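Local structure of DUF3845 domain-containing protein (Bacteroides thetaiotaomicron VPI-5482, 3GF6) at residues A[6-11]-A[91-96]; A[45-50]-A[200-205]; A[56-61]-A[84-89]. The protein is of unknown function but is probably a bacterial lipoprotein, with an all-beta fold of two antiparallel sheets. All coordinates share one frame; numbering follows the deposited sequence. Where two conformers were deposited one is given.

Contact 1: A[6-11]-A[91-96]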
loop_
_atom_site.group_PDB
_atom_site.type_symbol
_atom_site.label_atom_id
_atom_site.label_comp_id
_atom_site.label_asym_id
_atom_site.label_seq_id
_atom_site.Cartn_x
_atom_site.Cartn_y
_atom_site.Cartn_z
ATOM N N ILE A 6 11.916 3.957 -16.635
ATOM C CA ILE A 6 11.485 4.771 -15.495
ATOM C C ILE A 6 11.257 3.785 -14.365
ATOM O O ILE A 6 10.373 2.934 -14.445
ATOM C CB ILE A 6 10.200 5.518 -15.813
ATOM C CG1 ILE A 6 10.410 6.500 -16.979
ATOM C CG2 ILE A 6 9.639 6.247 -14.563
ATOM C CD1 ILE A 6 9.179 7.283 -17.295
ATOM N N TYR A 7 12.085 3.865 -13.336
ATOM C CA TYR A 7 12.242 2.776 -12.381
ATOM C C TYR A 7 12.357 3.405 -11.025
ATOM O O TYR A 7 13.191 4.280 -10.856
ATOM C CB TYR A 7 13.494 1.968 -12.715
ATOM C CG TYR A 7 13.920 0.871 -11.761
ATOM C CD1 TYR A 7 13.033 -0.154 -11.345
ATOM C CD2 TYR A 7 15.222 0.821 -11.288
ATOM C CE1 TYR A 7 13.476 -1.170 -10.496
ATOM C CE2 TYR A 7 15.657 -0.173 -10.440
ATOM C CZ TYR A 7 14.793 -1.177 -10.045
ATOM O OH TYR A 7 15.270 -2.157 -9.185
ATOM N N TYR A 8 11.497 2.964 -10.097
ATOM C CA TYR A 8 11.296 3.598 -8.804
ATOM C C TYR A 8 11.518 2.653 -7.589
ATOM O O TYR A 8 10.598 2.426 -6.793
ATOM C CB TYR A 8 9.878 4.123 -8.750
ATOM C CG TYR A 8 9.502 5.224 -9.735
ATOM C CD1 TYR A 8 10.255 6.390 -9.853
ATOM C CD2 TYR A 8 8.340 5.130 -10.469
ATOM C CE1 TYR A 8 9.860 7.446 -10.720
ATOM C CE2 TYR A 8 7.941 6.156 -11.346
ATOM C CZ TYR A 8 8.681 7.326 -11.438
ATOM O OH TYR A 8 8.263 8.335 -12.296
ATOM N N PRO A 9 12.746 2.115 -7.431
ATOM C CA PRO A 9 13.013 1.178 -6.335
ATOM C C PRO A 9 13.077 1.835 -4.952
ATOM O O PRO A 9 13.594 2.945 -4.805
ATOM C CB PRO A 9 14.379 0.580 -6.700
ATOM C CG PRO A 9 15.095 1.694 -7.427
ATOM C CD PRO A 9 13.950 2.409 -8.211
ATOM N N VAL A 10 12.605 1.110 -3.953
ATOM C CA VAL A 10 12.773 1.485 -2.561
ATOM C C VAL A 10 13.242 0.250 -1.869
ATOM O O VAL A 10 12.616 -0.814 -2.003
ATOM C CB VAL A 10 11.488 2.010 -1.950
ATOM C CG1 VAL A 10 11.622 2.208 -0.408
ATOM C CG2 VAL A 10 11.068 3.307 -2.673
ATOM N N GLY A 11 14.340 0.396 -1.121
ATOM C CA GLY A 11 14.952 -0.700 -0.413
ATOM C C GLY A 11 14.517 -0.814 1.042
ATOM O O GLY A 11 13.328 -0.756 1.365
ATOM N N ASP A 91 8.234 1.492 -17.985
ATOM C CA ASP A 91 7.572 2.634 -17.349
ATOM C C ASP A 91 6.905 2.244 -16.045
ATOM O O ASP A 91 5.842 1.610 -16.053
ATOM C CB ASP A 91 6.548 3.259 -18.297
ATOM C CG ASP A 91 6.047 4.609 -17.825
ATOM O OD1 ASP A 91 6.173 4.919 -16.608
ATOM O OD2 ASP A 91 5.532 5.381 -18.700
ATOM N N GLY A 92 7.552 2.633 -14.937
ATOM C CA GLY A 92 7.058 2.319 -13.621
ATOM C C GLY A 92 5.960 3.253 -13.132
ATOM O O GLY A 92 5.437 3.085 -12.049
ATOM N N ASN A 93 5.574 4.234 -13.934
ATOM C CA ASN A 93 4.403 5.045 -13.585
ATOM C C ASN A 93 3.097 4.262 -13.775
ATOM O O ASN A 93 3.071 3.216 -14.420
ATOM C CB ASN A 93 4.343 6.311 -14.427
ATOM C CG ASN A 93 5.410 7.319 -14.041
ATOM O OD1 ASN A 93 5.522 7.717 -12.870
ATOM N ND2 ASN A 93 6.167 7.773 -15.032
ATOM N N TYR A 94 2.027 4.778 -13.160
ATOM C CA TYR A 94 0.705 4.177 -13.238
ATOM C C TYR A 94 -0.243 5.105 -13.987
ATOM O O TYR A 94 -0.084 6.319 -13.970
ATOM C CB TYR A 94 0.193 3.806 -11.808
ATOM C CG TYR A 94 1.004 2.635 -11.266
ATOM C CD1 TYR A 94 0.671 1.337 -11.580
ATOM C CD2 TYR A 94 2.216 2.855 -10.590
ATOM C CE1 TYR A 94 1.474 0.254 -11.173
ATOM C CE2 TYR A 94 3.022 1.808 -10.186
ATOM C CZ TYR A 94 2.653 0.498 -10.482
ATOM O OH TYR A 94 3.474 -0.510 -10.079
ATOM N N PRO A 95 -1.218 4.531 -14.692
ATOM C CA PRO A 95 -2.214 5.365 -15.353
ATOM C C PRO A 95 -2.956 6.238 -14.340
ATOM O O PRO A 95 -3.224 5.802 -13.213
ATOM C CB PRO A 95 -3.184 4.340 -15.984
ATOM C CG PRO A 95 -2.862 3.064 -15.424
ATOM C CD PRO A 95 -1.498 3.106 -14.819
ATOM N N SER A 96 -3.304 7.453 -14.744
ATOM C CA SER A 96 -4.014 8.391 -13.862
ATOM C C SER A 96 -5.291 7.803 -13.242
ATOM O O SER A 96 -5.585 7.992 -12.045
ATOM C CB SER A 96 -4.335 9.685 -14.617
ATOM O OG SER A 96 -5.269 9.452 -15.662
HETATM O O HOH W 1 7.751 10.278 -14.833
#
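Tyr8 and Asn93 meet where two surface loops are joined by a single beta bridge, Ile6 opposite Asp91, with an Asx turn shaping one side. The phenol OH of Tyr8 donates to Asn93 OD1 at 2.9 Å; the hydroxyl stands well off the C=O line, at 110°, and tilted from the amide plane. Ring and amide planes are 59° apart, so the two groups do not stack: the amide oxygen and Gly92 O both sit at the rim of the ring, near its plane. A water accepts a hydrogen bond from Asn93 ND2 and donates one to Tyr8 OH, closing a small ring of bonds.

Beside this, Ile6 sets aliphatic carbon against the amide nitrogen. Its CD1 lies 3.8 Å from Asn93 ND2 and 3.9 Å from Asp91 OD1, while CG2, anti to the backbone N, also faces ND2. On the backbone, Gly92 N donates to Ile6 O at 2.9 Å, a rather bent bond.

In the second shell, Tyr145 lies against the Tyr8 ring at an inclined angle, and Ser86 OG holds the Asp91 carbonyl by a hydrogen bond. Asn93 itself is fixed by the Asx turn: Asp91 OD1 receives Asn93 N at 2.8 Å on its anti side, 28° out of the carboxylate plane, and takes a second, weak bond from Asn93 ND2.

Contact 2: A[45-50]-A[200-205]; sequences IAQYPN and KRENRV
Ile45 and Ala46 pair with Arg204 and Asn203 in an antiparallel beta ladder, at the point where strand 40-46 comes to its end and strand 203-219 begins. Two backbone hydrogen bonds make the Ala46-Asn203 pair: Ala46 N to Asn203 O at 2.8 Å and Asn203 N to Ala46 O at 2.9 Å. The same carbonyls also receive CA-H contacts, Asn203 O from Ile45 CA and Ala46 O from Glu202 CA.

Apolar packing is modest. Ala46 CB rests 3.9 Å from Val205 CG2 on the face that strand 56-62 covers with Leu57 and Phe59. In the conformer given for Glu202, Gln47 CB comes near Glu202 CB, a tentative contact.

The polar grip beyond the ladder comes from Arg201. With CG anti to the backbone N (chi1 -168°) and the chain bent at chi2, its guanidinium reaches back over the loop. Gln47 OE1 lies over the centre of one face, 3.5 Å from Arg201 CZ, with the amide plane turned 76° to it. A water at the guanidinium edge accepts from Arg201 NE and Tyr48 N and donates to Arg201 O. Along that edge, Arg201 NH2 donates to Tyr48 O at 2.8 Å, only 12° out of the guanidinium plane.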
loop_
_atom_site.group_PDB
_atom_site.type_symbol
_atom_site.label_atom_id
_atom_site.label_comp_id
_atom_site.label_asym_id
_atom_site.label_seq_id
_atom_site.Cartn_x
_atom_site.Cartn_y
_atom_site.Cartn_z
ATOM N N ILE A 45 -2.768 -13.093 -12.082
ATOM C CA ILE A 45 -1.620 -13.223 -12.977
ATOM C C ILE A 45 -1.136 -11.823 -13.347
ATOM O O ILE A 45 -1.923 -11.007 -13.846
ATOM C CB ILE A 45 -1.981 -14.034 -14.241
ATOM C CG1 ILE A 45 -2.070 -15.526 -13.898
ATOM C CG2 ILE A 45 -0.946 -13.839 -15.345
ATOM C CD1 ILE A 45 -2.718 -16.370 -14.972
ATOM N N ALA A 46 0.133 -11.538 -13.047
ATOM C CA ALA A 46 0.795 -10.325 -13.467
ATOM C C ALA A 46 1.481 -10.549 -14.817
ATOM O O ALA A 46 2.234 -11.524 -15.014
ATOM C CB ALA A 46 1.783 -9.851 -12.417
ATOM N N GLN A 47 1.159 -9.668 -15.757
ATOM C CA GLN A 47 1.762 -9.589 -17.049
ATOM C C GLN A 47 1.433 -8.257 -17.728
ATOM O O GLN A 47 0.411 -7.633 -17.426
ATOM C CB GLN A 47 1.306 -10.758 -17.951
ATOM C CG GLN A 47 -0.137 -10.732 -18.349
ATOM C CD GLN A 47 -0.526 -11.918 -19.278
ATOM O OE1 GLN A 47 0.253 -12.364 -20.117
ATOM N NE2 GLN A 47 -1.730 -12.428 -19.104
ATOM N N TYR A 48 2.286 -7.852 -18.664
ATOM C CA TYR A 48 2.046 -6.658 -19.431
ATOM C C TYR A 48 1.266 -6.983 -20.699
ATOM O O TYR A 48 1.724 -7.779 -21.514
ATOM C CB TYR A 48 3.389 -6.000 -19.827
ATOM C CG TYR A 48 4.030 -5.274 -18.678
ATOM C CD1 TYR A 48 3.460 -4.115 -18.165
ATOM C CD2 TYR A 48 5.165 -5.769 -18.081
ATOM C CE1 TYR A 48 4.051 -3.490 -17.096
ATOM C CE2 TYR A 48 5.777 -5.143 -17.058
ATOM C CZ TYR A 48 5.210 -4.012 -16.533
ATOM O OH TYR A 48 5.788 -3.370 -15.455
ATOM N N PRO A 49 0.104 -6.331 -20.891
ATOM C CA PRO A 49 -0.521 -6.498 -22.187
ATOM C C PRO A 49 0.322 -5.836 -23.271
ATOM O O PRO A 49 1.075 -4.895 -23.002
ATOM C CB PRO A 49 -1.872 -5.810 -22.054
ATOM C CG PRO A 49 -1.970 -5.335 -20.618
ATOM C CD PRO A 49 -0.588 -5.323 -20.072
ATOM N N ASN A 50 0.257 -6.440 -24.437
ATOM C CA ASN A 50 0.833 -5.917 -25.670
ATOM C C ASN A 50 2.345 -5.961 -25.761
ATOM O O ASN A 50 2.889 -5.494 -26.768
ATOM C CB ASN A 50 0.317 -4.477 -25.919
ATOM C CG ASN A 50 -1.185 -4.445 -26.199
ATOM O OD1 ASN A 50 -1.727 -5.398 -26.759
ATOM N ND2 ASN A 50 -1.841 -3.345 -25.871
ATOM N N LYS A 200 10.685 -15.171 -16.936
ATOM C CA LYS A 200 9.503 -15.421 -17.751
ATOM C C LYS A 200 8.735 -14.117 -18.075
ATOM O O LYS A 200 9.190 -13.011 -17.794
ATOM C CB LYS A 200 8.606 -16.449 -17.031
ATOM C CG LYS A 200 9.290 -17.832 -16.808
ATOM C CD LYS A 200 9.510 -18.550 -18.126
ATOM C CE LYS A 200 10.164 -19.915 -17.952
ATOM N NZ LYS A 200 11.045 -20.246 -19.105
ATOM N N ARG A 201 7.543 -14.266 -18.655
ATOM C CA ARG A 201 6.742 -13.132 -19.092
ATOM C C ARG A 201 5.633 -12.828 -18.097
ATOM O O ARG A 201 5.174 -11.705 -18.022
ATOM C CB ARG A 201 6.111 -13.499 -20.447
ATOM C CG ARG A 201 5.454 -12.410 -21.241
ATOM C CD ARG A 201 3.969 -12.350 -20.935
ATOM N NE ARG A 201 3.302 -11.189 -21.494
ATOM C CZ ARG A 201 2.494 -11.240 -22.534
ATOM N NH1 ARG A 201 2.281 -12.394 -23.156
ATOM N NH2 ARG A 201 1.897 -10.144 -22.969
ATOM N N GLU A 202 5.165 -13.836 -17.364
ATOM C CA GLU A 202 4.063 -13.622 -16.413
ATOM C C GLU A 202 4.336 -14.332 -15.105
ATOM O O GLU A 202 5.199 -15.200 -15.044
ATOM C CB GLU A 202 2.745 -14.135 -17.005
ATOM C CG GLU A 202 2.675 -15.647 -17.230
ATOM C CD GLU A 202 3.353 -16.111 -18.517
ATOM O OE1 GLU A 202 2.926 -15.684 -19.609
ATOM O OE2 GLU A 202 4.308 -16.904 -18.434
ATOM N N ASN A 203 3.575 -13.972 -14.075
ATOM C CA ASN A 203 3.606 -14.739 -12.842
ATOM C C ASN A 203 2.283 -14.688 -12.118
ATOM O O ASN A 203 1.610 -13.664 -12.103
ATOM C CB ASN A 203 4.679 -14.262 -11.880
ATOM C CG ASN A 203 4.912 -15.276 -10.751
ATOM O OD1 ASN A 203 4.757 -14.932 -9.565
ATOM N ND2 ASN A 203 5.204 -16.556 -11.130
ATOM N N ARG A 204 1.953 -15.790 -11.460
ATOM C CA ARG A 204 0.771 -15.827 -10.637
ATOM C C ARG A 204 1.154 -15.252 -9.298
ATOM O O ARG A 204 1.896 -15.873 -8.551
ATOM C CB ARG A 204 0.319 -17.261 -10.480
ATOM C CG ARG A 204 -0.912 -17.424 -9.628
ATOM C CD ARG A 204 -1.025 -18.807 -9.127
ATOM N NE ARG A 204 -2.181 -18.962 -8.258
ATOM C CZ ARG A 204 -2.528 -20.128 -7.721
ATOM N NH1 ARG A 204 -1.842 -21.243 -7.998
ATOM N NH2 ARG A 204 -3.574 -20.195 -6.926
ATOM N N VAL A 205 0.645 -14.068 -8.978
ATOM C CA VAL A 205 1.016 -13.378 -7.751
ATOM C C VAL A 205 -0.082 -13.540 -6.684
ATOM O O VAL A 205 -1.297 -13.339 -6.963
ATOM C CB VAL A 205 1.241 -11.859 -8.000
ATOM C CG1 VAL A 205 1.567 -11.116 -6.697
ATOM C CG2 VAL A 205 2.382 -11.648 -9.045
HETATM O O HOH W 2 4.645 -9.312 -19.261
#

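Contact 3: A[56-61]-A[84-89]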
loop_
_atom_site.group_PDB
_atom_site.type_symbol
_atom_site.label_atom_id
_atom_site.label_comp_id
_atom_site.label_asym_id
_atom_site.label_seq_id
_atom_site.Cartn_x
_atom_site.Cartn_y
_atom_site.Cartn_z
ATOM N N LYS A 56 10.472 -8.895 -16.215
ATOM C CA LYS A 56 10.123 -7.824 -15.279
ATOM C C LYS A 56 8.618 -7.612 -15.166
ATOM O O LYS A 56 7.921 -7.551 -16.178
ATOM C CB LYS A 56 10.783 -6.533 -15.766
ATOM C CG LYS A 56 10.720 -5.356 -14.837
ATOM C CD LYS A 56 11.573 -4.243 -15.508
ATOM C CE LYS A 56 11.225 -2.844 -15.099
ATOM N NZ LYS A 56 11.881 -1.910 -16.133
ATOM N N LEU A 57 8.149 -7.505 -13.933
ATOM C CA LEU A 57 6.745 -7.171 -13.645
ATOM C C LEU A 57 6.662 -6.114 -12.542
ATOM O O LEU A 57 6.923 -6.416 -11.365
ATOM C CB LEU A 57 5.990 -8.431 -13.243
ATOM C CG LEU A 57 5.946 -9.596 -14.240
ATOM C CD1 LEU A 57 5.466 -10.860 -13.499
ATOM C CD2 LEU A 57 5.042 -9.272 -15.420
ATOM N N THR A 58 6.260 -4.912 -12.926
ATOM C CA THR A 58 6.115 -3.776 -11.991
ATOM C C THR A 58 4.617 -3.567 -11.764
ATOM O O THR A 58 3.850 -3.380 -12.737
ATOM C CB THR A 58 6.757 -2.533 -12.540
ATOM O OG1 THR A 58 8.101 -2.836 -12.953
ATOM C CG2 THR A 58 6.736 -1.449 -11.452
ATOM N N PHE A 59 4.181 -3.621 -10.499
ATOM C CA PHE A 59 2.757 -3.471 -10.189
ATOM C C PHE A 59 2.523 -2.935 -8.826
ATOM O O PHE A 59 3.440 -2.932 -7.988
ATOM C CB PHE A 59 1.966 -4.779 -10.405
ATOM C CG PHE A 59 2.514 -5.958 -9.677
ATOM C CD1 PHE A 59 2.207 -6.208 -8.340
ATOM C CD2 PHE A 59 3.358 -6.828 -10.321
ATOM C CE1 PHE A 59 2.791 -7.326 -7.683
ATOM C CE2 PHE A 59 3.904 -7.930 -9.672
ATOM C CZ PHE A 59 3.601 -8.182 -8.368
HETATM N N MSE A 60 1.307 -2.416 -8.610
HETATM C CA MSE A 60 0.967 -1.909 -7.323
HETATM C C MSE A 60 -0.335 -2.525 -6.820
HETATM O O MSE A 60 -1.114 -3.095 -7.587
HETATM C CB MSE A 60 0.919 -0.368 -7.314
HETATM C CG MSE A 60 -0.126 0.159 -8.151
HETATM SE SE MSE A 60 -1.776 0.531 -7.156
HETATM C CE MSE A 60 -2.397 1.506 -8.719
ATOM N N ILE A 61 -0.502 -2.421 -5.503
ATOM C CA ILE A 61 -1.650 -3.012 -4.826
ATOM C C ILE A 61 -2.446 -1.878 -4.191
ATOM O O ILE A 61 -1.914 -1.015 -3.449
ATOM C CB ILE A 61 -1.240 -4.015 -3.722
ATOM C CG1 ILE A 61 -0.320 -5.101 -4.266
ATOM C CG2 ILE A 61 -2.516 -4.613 -3.035
ATOM C CD1 ILE A 61 -0.909 -5.902 -5.396
ATOM N N THR A 84 -2.565 -3.885 -10.007
ATOM C CA THR A 84 -2.617 -3.106 -11.232
ATOM C C THR A 84 -1.217 -3.023 -11.786
ATOM O O THR A 84 -0.326 -2.595 -11.082
ATOM C CB THR A 84 -3.115 -1.656 -10.948
ATOM O OG1 THR A 84 -4.439 -1.696 -10.417
ATOM C CG2 THR A 84 -3.150 -0.834 -12.265
HETATM N N MSE A 85 -1.032 -3.395 -13.062
HETATM C CA MSE A 85 0.254 -3.201 -13.719
HETATM C C MSE A 85 0.637 -1.740 -13.957
HETATM O O MSE A 85 -0.224 -0.877 -14.180
HETATM C CB MSE A 85 0.251 -3.877 -15.072
HETATM C CG MSE A 85 -0.035 -5.386 -15.052
HETATM SE SE MSE A 85 1.165 -6.448 -13.969
HETATM C CE MSE A 85 2.851 -6.006 -14.867
ATOM N N SER A 86 1.949 -1.495 -13.946
ATOM C CA SER A 86 2.489 -0.202 -14.357
ATOM C C SER A 86 2.252 -0.002 -15.833
ATOM O O SER A 86 1.766 -0.902 -16.547
ATOM C CB SER A 86 3.981 -0.089 -14.052
ATOM O OG SER A 86 4.764 -0.772 -14.996
ATOM N N LEU A 87 2.590 1.195 -16.312
ATOM C CA LEU A 87 2.242 1.568 -17.696
ATOM C C LEU A 87 2.948 0.702 -18.750
ATOM O O LEU A 87 2.402 0.458 -19.844
ATOM C CB LEU A 87 2.566 3.022 -17.949
ATOM C CG LEU A 87 1.556 4.035 -17.413
ATOM C CD1 LEU A 87 2.222 5.445 -17.414
ATOM C CD2 LEU A 87 0.304 4.024 -18.238
ATOM N N GLY A 88 4.146 0.232 -18.439
ATOM C CA GLY A 88 4.800 -0.755 -19.302
ATOM C C GLY A 88 6.078 -1.327 -18.736
ATOM O O GLY A 88 6.483 -0.991 -17.619
ATOM N N TYR A 89 6.728 -2.174 -19.531
ATOM C CA TYR A 89 7.914 -2.832 -19.103
ATOM C C TYR A 89 8.983 -1.825 -18.719
ATOM O O TYR A 89 9.728 -2.043 -17.749
ATOM C CB TYR A 89 8.393 -3.760 -20.235
ATOM C CG TYR A 89 9.536 -4.668 -19.889
ATOM C CD1 TYR A 89 10.843 -4.205 -19.898
ATOM C CD2 TYR A 89 9.324 -6.032 -19.636
ATOM C CE1 TYR A 89 11.902 -5.046 -19.611
ATOM C CE2 TYR A 89 10.378 -6.879 -19.356
ATOM C CZ TYR A 89 11.668 -6.394 -19.350
ATOM O OH TYR A 89 12.696 -7.263 -19.050
HETATM O O HOH W 3 7.945 -1.003 -15.273
HETATM O O HOH W 4 -4.179 -1.913 -7.841
#
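This is an edge pairing of an antiparallel beta sheet: strand 56-62 takes strand 82-85 on one side and strand 187-198 on the other, and past Met85 the partner chain bends away through a classic beta bulge formed by Leu87 and Gly88 facing Asp91. Met60 and Thr84 exchange two backbone bonds, Met60 N to Thr84 O at 3.0 Å and Thr84 N to Met60 O at 2.9 Å. Two residues on, past the non-hydrogen-bonded pair Phe59-Met85, Ser86 N donates to Thr58 O.

The side chain of Met85, a selenomethionine, folds back on itself (chi2 -57°, chi3 -59°). Its SE comes 4.0 Å from Phe59 CB and makes an oblique Met-aromatic contact with the Phe59 ring, and CE lies 4.0 Å from Leu57 CD2. Met60, also a selenomethionine, lies alongside Thr84, with Met60 CE against Thr84 CB.

Lys56 and Tyr89 bridge the ends where the backbones have separated. Lys56 CB sits over one face of the ring, 4.0 Å from its centroid, a CH-pi contact, and the extended chain carries NZ to Tyr89 O at 2.7 Å, in the carbonyl plane. Tyr89 OH bonds to Leu54 O. An alanine here is likely to uncover the Lys56 methylenes and leave Leu54 O without its phenol partner.

Between the two ends, a water lies within bonding distance of Thr58 OG1 and Gly88 O, and the Thr58 hydroxyl is also bonded to Asn195 OD1. Thus backbone bonds join one end, while at the other a lysine ammonium, probably charged, ties the diverging chain through a carbonyl oxygen.

From the N terminus, the chain first passes through 6-11, which waits some eighty residues for 91-96 to close contact 1. Segment 45-50 follows, at the end of strand 40-46; contact 2 closes only when 200-205 arrives, so contacts 1 and 2 cross. Contact 3, with 56-61 and 84-89, lies within both of these loops. It is also the spatial middle: its centre is about 8 Å from that of contact 1 and about 9 Å from that of contact 2. Tyr48 OH reaches Ser86 OG and Thr58 N, linking the two sheets, while Asn93 O meets Leu87 N, joining the 91-96 loop of contact 1 to the turn after strand 82-85.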